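PDB 3VTH: hydrogenase maturation factor from Thermoanaerobacter tengcongensis, which probably transfers a carbamoyl group from carbamoyl phosphate, with ATP, to the C-terminal cysteine of HypE during [NiFe]-hydrogenase maturation. Local coordinates for residues A[11-25]-A[72-86]. Sequence-based numbering, arbitrary orientation. Where two conformers were deposited one is given.
Sequences ARQINIFGIVQGVGF and PSLSVIDEIQVREVE. With PO4 (phosphate ion), chain E.
Strands 11-17 and 76-85 pair antiparallel, the axes of these segments at 150° between their N-to-C directions, through backbone bonds such as Gln-81 N to Asn-15 O (2.7 Å), until a classic beta bulge sets Asp-78 and Glu-79 both opposite Phe-17. Phe-17 O takes a bond from Asp-78 N and a weak one from Glu-79 N. Gly-18 suits the bulge because a CB there would collide with Val-76 O.

On one face, Ile-14 lies alongside Ile-80 and Val-82, beta-branched residues, which favour extended backbone; its CG2, anti to the backbone N, meets Ile-80 CG2 at 3.9 Å. On the opposite face, a polar row, Glu-79, Gln-81 and Arg-83, runs beside Phe-17. Gln-81 sets its amide at the edge of the Phe-17 ring, CD 3.4 Å from CE1, while NE2 donates to Glu-79 OE1 (2.9 Å) from above the carboxylate plane and OE1 accepts from Arg-83 NH1 (2.9 Å). A leucine in its place would probably leave the Glu-79 carboxylate and the Arg-83 guanidinium without the amide that links them.

Where the strands give way to loops, Pro-72 CD sits over the centre of the Phe-25 ring in a CH-pi contact (3.7 Å to the centroid), and Ile-77 CD1 meets the ring edge. The backbone N atoms of Gly-22 to Phe-25 cradle a phosphate, also bound by Arg-26, the predicted catalytic arginine, consistent with an acylphosphatase-type anion site.

Strand 76-85 is an outermost strand of the acylphosphatase-like sheet; strand 11-17 pairs on its other side with strand 48-55, and helix 57-69 covers the Ile-14, Ile-16 and Ile-80 face.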
ATOM      1  N   ALA A  11     -20.595  23.152  32.204  1.00 38.65           N
ATOM      2  CA  ALA A  11     -20.803  22.579  30.882  1.00 37.12           C
ATOM      3  C   ALA A  11     -19.542  22.675  30.036  1.00 36.33           C
ATOM      4  O   ALA A  11     -18.814  23.663  30.092  1.00 37.52           O
ATOM      5  CB  ALA A  11     -21.978  23.256  30.187  1.00 37.62           C
ATOM      6  N   ARG A  12     -19.279  21.630  29.263  1.00 34.94           N
ATOM      7  CA  ARG A  12     -18.161  21.634  28.334  1.00 35.02           C
ATOM      8  C   ARG A  12     -18.612  21.179  26.956  1.00 34.01           C
ATOM      9  O   ARG A  12     -19.399  20.256  26.838  1.00 31.98           O
ATOM     10  CB  ARG A  12     -17.045  20.698  28.817  1.00 35.09           C
ATOM     11  CG  ARG A  12     -16.369  21.120  30.099  1.00 36.18           C
ATOM     12  CD  ARG A  12     -15.593  22.400  29.928  1.00 40.08           C
ATOM     13  NE  ARG A  12     -14.900  22.757  31.164  1.00 44.59           N
ATOM     14  CZ  ARG A  12     -15.443  23.454  32.158  1.00 47.63           C
ATOM     15  NH1 ARG A  12     -16.700  23.886  32.078  1.00 46.67           N
ATOM     16  NH2 ARG A  12     -14.718  23.725  33.236  1.00 51.63           N
ATOM     17  N   GLN A  13     -18.115  21.843  25.917  1.00 34.74           N
ATOM     18  CA  GLN A  13     -18.272  21.331  24.563  1.00 34.54           C
ATOM     19  C   GLN A  13     -16.948  20.702  24.166  1.00 33.66           C
ATOM     20  O   GLN A  13     -15.892  21.303  24.370  1.00 34.41           O
ATOM     21  CB  GLN A  13     -18.647  22.458  23.610  1.00 36.00           C
ATOM     22  CG  GLN A  13     -18.652  22.062  22.145  1.00 37.94           C
ATOM     23  CD  GLN A  13     -18.633  23.288  21.257  1.00 42.37           C
ATOM     24  OE1 GLN A  13     -19.280  24.291  21.560  1.00 45.13           O
ATOM     25  NE2 GLN A  13     -17.879  23.223  20.168  1.00 42.90           N
ATOM     26  N   ILE A  14     -17.013  19.485  23.626  1.00 32.52           N
ATOM     27  CA  ILE A  14     -15.829  18.709  23.268  1.00 32.07           C
ATOM     28  C   ILE A  14     -15.920  18.257  21.803  1.00 31.45           C
ATOM     29  O   ILE A  14     -16.894  17.626  21.401  1.00 30.63           O
ATOM     30  CB  ILE A  14     -15.638  17.481  24.213  1.00 31.52           C
ATOM     31  CG1 ILE A  14     -15.560  17.928  25.684  1.00 32.54           C
ATOM     32  CG2 ILE A  14     -14.367  16.680  23.829  1.00 30.99           C
ATOM     33  CD1 ILE A  14     -15.880  16.827  26.704  1.00 34.07           C
ATOM     34  N   ASN A  15     -14.911  18.599  21.011  1.00 32.29           N
ATOM     35  CA  ASN A  15     -14.832  18.154  19.615  1.00 32.24           C
ATOM     36  C   ASN A  15     -13.630  17.251  19.460  1.00 31.39           C
ATOM     37  O   ASN A  15     -12.530  17.578  19.931  1.00 31.89           O
ATOM     38  CB  ASN A  15     -14.693  19.349  18.673  1.00 34.57           C
ATOM     39  CG  ASN A  15     -15.916  20.214  18.665  1.00 38.86           C
ATOM     40  OD1 ASN A  15     -16.855  19.969  17.905  1.00 44.63           O
ATOM     41  ND2 ASN A  15     -15.936  21.214  19.526  1.00 41.97           N
ATOM     42  N   ILE A  16     -13.846  16.108  18.822  1.00 29.55           N
ATOM     43  CA  ILE A  16     -12.785  15.136  18.635  1.00 28.91           C
ATOM     44  C   ILE A  16     -12.583  14.918  17.133  1.00 28.75           C
ATOM     45  O   ILE A  16     -13.557  14.762  16.387  1.00 27.56           O
ATOM     46  CB  ILE A  16     -13.106  13.820  19.356  1.00 28.78           C
ATOM     47  CG1 ILE A  16     -13.582  14.115  20.799  1.00 28.78           C
ATOM     48  CG2 ILE A  16     -11.891  12.836  19.284  1.00 27.94           C
ATOM     49  CD1 ILE A  16     -13.677  12.926  21.687  1.00 30.59           C
ATOM     50  N   PHE A  17     -11.321  14.932  16.707  1.00 29.39           N
ATOM     51  CA  PHE A  17     -10.962  14.897  15.295  1.00 29.85           C
ATOM     52  C   PHE A  17     -10.051  13.715  14.990  1.00 29.04           C
ATOM     53  O   PHE A  17      -9.282  13.294  15.848  1.00 29.53           O
ATOM     54  CB  PHE A  17     -10.233  16.195  14.899  1.00 32.42           C
ATOM     55  CG  PHE A  17     -11.016  17.448  15.204  1.00 35.72           C
ATOM     56  CD1 PHE A  17     -10.706  18.226  16.308  1.00 41.11           C
ATOM     57  CD2 PHE A  17     -12.074  17.836  14.391  1.00 38.79           C
ATOM     58  CE1 PHE A  17     -11.432  19.399  16.598  1.00 42.69           C
ATOM     59  CE2 PHE A  17     -12.808  18.997  14.665  1.00 41.82           C
ATOM     60  CZ  PHE A  17     -12.485  19.782  15.772  1.00 43.03           C
ATOM     61  N   GLY A  18     -10.114  13.234  13.749  1.00 28.41           N
ATOM     62  CA  GLY A  18      -9.314  12.095  13.285  1.00 27.51           C
ATOM     63  C   GLY A  18     -10.233  11.006  12.766  1.00 26.25           C
ATOM     64  O   GLY A  18     -11.329  11.286  12.278  1.00 25.44           O
ATOM     65  N   ILE A  19      -9.785   9.754  12.840  1.00 26.39           N
ATOM     66  CA  ILE A  19     -10.681   8.644  12.556  1.00 24.75           C
ATOM     67  C   ILE A  19     -11.519   8.429  13.824  1.00 24.92           C
ATOM     68  O   ILE A  19     -11.092   7.773  14.775  1.00 25.29           O
ATOM     69  CB  ILE A  19      -9.933   7.368  12.119  1.00 25.17           C
ATOM     70  CG1 ILE A  19      -9.106   7.654  10.847  1.00 25.39           C
ATOM     71  CG2 ILE A  19     -10.937   6.185  11.913  1.00 23.21           C
ATOM     72  CD1 ILE A  19      -8.227   6.477  10.361  1.00 27.34           C
ATOM     73  N   VAL A  20     -12.689   9.045  13.848  1.00 24.57           N
ATOM     74  CA  VAL A  20     -13.491   9.095  15.069  1.00 24.67           C
ATOM     75  C   VAL A  20     -14.960   8.729  14.796  1.00 24.40           C
ATOM     76  O   VAL A  20     -15.812   8.888  15.679  1.00 24.91           O
ATOM     77  CB  VAL A  20     -13.367  10.472  15.756  1.00 24.95           C
ATOM     78  CG1 VAL A  20     -11.912  10.745  16.181  1.00 25.22           C
ATOM     79  CG2 VAL A  20     -13.866  11.600  14.823  1.00 26.26           C
ATOM     80  N   GLN A  21     -15.249   8.270  13.578  1.00 23.55           N
ATOM     81  CA  GLN A  21     -16.610   7.837  13.207  1.00 23.90           C
ATOM     82  C   GLN A  21     -16.522   6.406  12.699  1.00 24.45           C
ATOM     83  O   GLN A  21     -15.483   6.009  12.152  1.00 25.11           O
ATOM     84  CB  GLN A  21     -17.212   8.718  12.110  1.00 23.74           C
ATOM     85  CG  GLN A  21     -17.304  10.201  12.479  1.00 24.19           C
ATOM     86  CD  GLN A  21     -17.962  11.026  11.402  1.00 24.58           C
ATOM     87  OE1 GLN A  21     -18.226  10.541  10.295  1.00 25.02           O
ATOM     88  NE2 GLN A  21     -18.223  12.298  11.709  1.00 26.37           N
ATOM     89  N   GLY A  22     -17.592   5.637  12.901  1.00 24.62           N
ATOM     90  CA  GLY A  22     -17.601   4.219  12.577  1.00 24.65           C
ATOM     91  C   GLY A  22     -16.734   3.366  13.478  1.00 24.88           C
ATOM     92  O   GLY A  22     -16.285   2.269  13.083  1.00 25.76           O
ATOM     93  N   VAL A  23     -16.509   3.848  14.694  1.00 24.08           N
ATOM     94  CA  VAL A  23     -15.619   3.170  15.637  1.00 23.54           C
ATOM     95  C   VAL A  23     -16.368   2.891  16.939  1.00 24.12           C
ATOM     96  O   VAL A  23     -15.787   2.437  17.918  1.00 25.50           O
ATOM     97  CB  VAL A  23     -14.298   3.982  15.886  1.00 23.84           C
ATOM     98  CG1 VAL A  23     -13.584   4.276  14.560  1.00 23.13           C
ATOM     99  CG2 VAL A  23     -14.573   5.327  16.612  1.00 21.86           C
ATOM    100  N   GLY A  24     -17.671   3.152  16.946  1.00 24.13           N
ATOM    101  CA  GLY A  24     -18.454   3.043  18.184  1.00 24.09           C
ATOM    102  C   GLY A  24     -18.149   4.148  19.180  1.00 24.30           C
ATOM    103  O   GLY A  24     -18.289   3.956  20.396  1.00 24.41           O
ATOM    104  N   PHE A  25     -17.767   5.319  18.676  1.00 23.37           N
ATOM    105  CA  PHE A  25     -17.522   6.456  19.554  1.00 23.86           C
ATOM    106  C   PHE A  25     -18.798   7.007  20.210  1.00 24.32           C
ATOM    107  O   PHE A  25     -18.775   7.411  21.368  1.00 24.79           O
ATOM    108  CB  PHE A  25     -16.767   7.561  18.821  1.00 23.40           C
ATOM    109  CG  PHE A  25     -15.554   8.069  19.557  1.00 23.99           C
ATOM    110  CD1 PHE A  25     -14.347   8.250  18.881  1.00 23.78           C
ATOM    111  CD2 PHE A  25     -15.617   8.377  20.921  1.00 24.89           C
ATOM    112  CE1 PHE A  25     -13.209   8.744  19.548  1.00 26.38           C
ATOM    113  CE2 PHE A  25     -14.489   8.875  21.606  1.00 26.71           C
ATOM    114  CZ  PHE A  25     -13.287   9.056  20.920  1.00 26.72           C
ATOM    115  N   PRO A  72     -12.053   4.245  21.661  1.00 28.89           N
ATOM    116  CA  PRO A  72     -12.409   3.012  20.958  1.00 27.73           C
ATOM    117  C   PRO A  72     -11.225   2.459  20.160  1.00 27.85           C
ATOM    118  O   PRO A  72     -10.367   3.228  19.704  1.00 27.35           O
ATOM    119  CB  PRO A  72     -13.538   3.464  20.028  1.00 26.69           C
ATOM    120  CG  PRO A  72     -14.163   4.683  20.782  1.00 26.95           C
ATOM    121  CD  PRO A  72     -12.945   5.367  21.320  1.00 27.69           C
ATOM    122  N   SER A  73     -11.202   1.135  20.007  1.00 27.70           N
ATOM    123  CA  SER A  73     -10.102   0.376  19.401  1.00 28.81           C
ATOM    124  C   SER A  73      -9.727   0.821  17.982  1.00 27.63           C
ATOM    125  O   SER A  73      -8.545   0.796  17.601  1.00 27.84           O
ATOM    126  CB  SER A  73     -10.492  -1.109  19.372  1.00 29.84           C
ATOM    127  OG  SER A  73      -9.469  -1.886  18.787  1.00 34.64           O
ATOM    128  N   LEU A  74     -10.731   1.202  17.196  1.00 25.91           N
ATOM    129  CA  LEU A  74     -10.490   1.597  15.799  1.00 25.86           C
ATOM    130  C   LEU A  74     -10.271   3.097  15.605  1.00 25.45           C
ATOM    131  O   LEU A  74      -9.986   3.537  14.490  1.00 25.56           O
ATOM    132  CB  LEU A  74     -11.640   1.131  14.905  1.00 24.68           C
ATOM    133  CG  LEU A  74     -11.910  -0.369  14.767  1.00 25.89           C
ATOM    134  CD1 LEU A  74     -13.052  -0.549  13.732  1.00 24.78           C
ATOM    135  CD2 LEU A  74     -10.655  -1.165  14.359  1.00 25.59           C
ATOM    136  N   SER A  75     -10.428   3.878  16.672  1.00 25.44           N
ATOM    137  CA  SER A  75     -10.238   5.322  16.581  1.00 25.65           C
ATOM    138  C   SER A  75      -8.761   5.659  16.330  1.00 26.59           C
ATOM    139  O   SER A  75      -7.861   4.940  16.763  1.00 27.63           O
ATOM    140  CB  SER A  75     -10.791   6.057  17.823  1.00 25.40           C
ATOM    141  OG  SER A  75      -9.935   5.904  18.955  1.00 27.88           O
ATOM    142  N   VAL A  76      -8.523   6.716  15.559  1.00 26.16           N
ATOM    143  CA  VAL A  76      -7.197   7.292  15.447  1.00 27.33           C
ATOM    144  C   VAL A  76      -7.426   8.783  15.692  1.00 27.70           C
ATOM    145  O   VAL A  76      -7.676   9.537  14.758  1.00 27.59           O
ATOM    146  CB  VAL A  76      -6.543   7.045  14.063  1.00 27.17           C
ATOM    147  CG1 VAL A  76      -5.129   7.660  14.007  1.00 29.73           C
ATOM    148  CG2 VAL A  76      -6.504   5.524  13.724  1.00 27.03           C
ATOM    149  N   ILE A  77      -7.365   9.172  16.960  1.00 28.14           N
ATOM    150  CA  ILE A  77      -7.622  10.539  17.385  1.00 28.56           C
ATOM    151  C   ILE A  77      -6.405  11.417  17.145  1.00 30.83           C
ATOM    152  O   ILE A  77      -5.300  11.085  17.584  1.00 31.78           O
ATOM    153  CB  ILE A  77      -7.988  10.589  18.893  1.00 28.46           C
ATOM    154  CG1 ILE A  77      -9.277   9.794  19.161  1.00 26.65           C
ATOM    155  CG2 ILE A  77      -8.080  12.057  19.395  1.00 28.89           C
ATOM    156  CD1 ILE A  77      -9.592   9.613  20.661  1.00 27.12           C
ATOM    157  N   ASP A  78      -6.590  12.532  16.437  1.00 31.80           N
ATOM    158  CA  ASP A  78      -5.512  13.496  16.206  0.50 34.27           C
ATOM    159  C   ASP A  78      -5.642  14.762  17.071  1.00 35.33           C
ATOM    160  O   ASP A  78      -4.668  15.442  17.323  1.00 36.96           O
ATOM    161  CB  ASP A  78      -5.444  13.866  14.717  0.50 34.65           C
ATOM    162  CG  ASP A  78      -5.132  12.673  13.833  0.50 33.81           C
ATOM    163  OD1 ASP A  78      -4.184  11.922  14.151  0.50 33.81           O
ATOM    164  OD2 ASP A  78      -5.842  12.484  12.821  0.50 33.38           O
ATOM    165  N   GLU A  79      -6.870  15.086  17.493  1.00 34.76           N
ATOM    166  CA  GLU A  79      -7.102  16.296  18.304  1.00 36.85           C
ATOM    167  C   GLU A  79      -8.393  16.216  19.107  1.00 35.62           C
ATOM    168  O   GLU A  79      -9.427  15.713  18.616  1.00 33.38           O
ATOM    169  CB  GLU A  79      -7.099  17.566  17.435  1.00 38.03           C
ATOM    170  CG  GLU A  79      -7.271  18.893  18.218  1.00 43.79           C
ATOM    171  CD  GLU A  79      -7.317  20.128  17.321  1.00 48.69           C
ATOM    172  OE1 GLU A  79      -7.218  21.251  17.857  1.00 51.03           O
ATOM    173  OE2 GLU A  79      -7.447  19.977  16.081  1.00 51.50           O
ATOM    174  N   ILE A  80      -8.317  16.712  20.344  1.00 36.48           N
ATOM    175  CA  ILE A  80      -9.477  16.867  21.218  1.00 35.85           C
ATOM    176  C   ILE A  80      -9.538  18.346  21.618  1.00 37.59           C
ATOM    177  O   ILE A  80      -8.561  18.884  22.137  1.00 39.46           O
ATOM    178  CB  ILE A  80      -9.358  15.978  22.503  1.00 36.21           C
ATOM    179  CG1 ILE A  80      -9.374  14.485  22.145  1.00 35.46           C
ATOM    180  CG2 ILE A  80     -10.473  16.295  23.507  1.00 35.19           C
ATOM    181  CD1 ILE A  80      -9.020  13.543  23.305  1.00 35.19           C
ATOM    182  N   GLN A  81     -10.662  19.008  21.355  1.00 36.65           N
ATOM    183  CA  GLN A  81     -10.828  20.413  21.753  1.00 38.53           C
ATOM    184  C   GLN A  81     -11.891  20.467  22.831  1.00 37.32           C
ATOM    185  O   GLN A  81     -12.938  19.836  22.703  1.00 35.66           O
ATOM    186  CB  GLN A  81     -11.238  21.309  20.573  1.00 38.95           C
ATOM    187  CG  GLN A  81     -10.198  21.448  19.468  1.00 42.80           C
ATOM    188  CD  GLN A  81     -10.684  22.292  18.291  1.00 45.90           C
ATOM    189  OE1 GLN A  81     -11.871  22.634  18.189  1.00 46.64           O
ATOM    190  NE2 GLN A  81      -9.766  22.621  17.394  1.00 46.03           N
ATOM    191  N   VAL A  82     -11.616  21.209  23.896  1.00 38.27           N
ATOM    192  CA  VAL A  82     -12.540  21.310  25.024  1.00 37.29           C
ATOM    193  C   VAL A  82     -12.790  22.790  25.297  1.00 39.47           C
ATOM    194  O   VAL A  82     -11.844  23.559  25.443  1.00 40.37           O
ATOM    195  CB  VAL A  82     -11.949  20.608  26.275  1.00 37.85           C
ATOM    196  CG1 VAL A  82     -12.825  20.818  27.530  1.00 36.77           C
ATOM    197  CG2 VAL A  82     -11.715  19.116  25.996  1.00 36.48           C
ATOM    198  N   ARG A  83     -14.063  23.175  25.360  1.00 39.56           N
ATOM    199  CA  ARG A  83     -14.457  24.569  25.602  1.00 42.77           C
ATOM    200  C   ARG A  83     -15.459  24.640  26.755  1.00 42.40           C
ATOM    201  O   ARG A  83     -16.339  23.790  26.866  1.00 40.28           O
ATOM    202  CB  ARG A  83     -15.137  25.157  24.361  1.00 43.33           C
ATOM    203  CG  ARG A  83     -14.253  25.377  23.132  1.00 48.27           C
ATOM    204  CD  ARG A  83     -15.142  25.442  21.879  1.00 53.28           C
ATOM    205  NE  ARG A  83     -14.483  26.015  20.701  1.00 58.50           N
ATOM    206  CZ  ARG A  83     -13.924  25.313  19.713  1.00 59.09           C
ATOM    207  NH1 ARG A  83     -13.909  23.987  19.745  1.00 57.29           N
ATOM    208  NH2 ARG A  83     -13.367  25.948  18.687  1.00 61.99           N
ATOM    209  N   GLU A  84     -15.316  25.664  27.590  1.00 44.41           N
ATOM    210  CA  GLU A  84     -16.310  26.032  28.606  1.00 45.73           C
ATOM    211  C   GLU A  84     -17.514  26.677  27.910  1.00 45.35           C
ATOM    212  O   GLU A  84     -17.349  27.601  27.123  1.00 46.78           O
ATOM    213  CB  GLU A  84     -15.693  27.024  29.609  1.00 48.38           C
ATOM    214  CG  GLU A  84     -16.656  27.503  30.714  1.00 53.13           C
ATOM    215  CD  GLU A  84     -16.277  28.851  31.378  1.00 60.13           C
ATOM    216  OE1 GLU A  84     -15.447  29.632  30.842  1.00 63.94           O
ATOM    217  OE2 GLU A  84     -16.842  29.144  32.457  1.00 63.11           O
ATOM    218  N   VAL A  85     -18.716  26.170  28.169  1.00 43.76           N
ATOM    219  CA  VAL A  85     -19.938  26.743  27.585  1.00 43.79           C
ATOM    220  C   VAL A  85     -20.964  26.934  28.684  1.00 44.83           C
ATOM    221  O   VAL A  85     -20.772  26.441  29.791  1.00 43.88           O
ATOM    222  CB  VAL A  85     -20.540  25.864  26.438  1.00 42.20           C
ATOM    223  CG1 VAL A  85     -19.601  25.813  25.238  1.00 40.51           C
ATOM    224  CG2 VAL A  85     -20.891  24.443  26.923  1.00 39.36           C
ATOM    225  N   GLU A  86     -22.048  27.644  28.386  1.00 46.74           N
ATOM    226  CA  GLU A  86     -23.112  27.852  29.379  1.00 48.37           C
ATOM    227  C   GLU A  86     -23.944  26.577  29.553  1.00 46.10           C
ATOM    228  O   GLU A  86     -24.060  25.776  28.629  1.00 44.11           O
ATOM    229  CB  GLU A  86     -24.015  29.025  28.990  1.00 50.74           C
ATOM    230  CG  GLU A  86     -23.275  30.316  28.610  1.00 57.63           C
ATOM    231  CD  GLU A  86     -22.103  30.661  29.540  1.00 62.36           C
ATOM    232  OE1 GLU A  86     -20.935  30.531  29.090  1.00 64.49           O
ATOM    233  OE2 GLU A  86     -22.345  31.042  30.706  1.00 63.85           O
TER
HETATM  234  P   PO4 E 803     -19.660   5.708  15.566  1.00 27.03           P
HETATM  235  O1  PO4 E 803     -19.659   4.229  15.292  1.00 24.76           O
HETATM  236  O2  PO4 E 803     -18.300   6.155  16.040  1.00 23.81           O
HETATM  237  O3  PO4 E 803     -19.967   6.428  14.284  1.00 26.36           O
HETATM  238  O4  PO4 E 803     -20.692   6.033  16.629  1.00 26.78           O
HETATM  239  O   HOH W   1     -20.061  26.053  32.351  1.00 18.13           O
HETATM  240  O   HOH W   2     -14.689  22.065  21.956  1.00 27.38           O
HETATM  241  O   HOH W   3     -13.506   0.774  17.699  1.00 18.94           O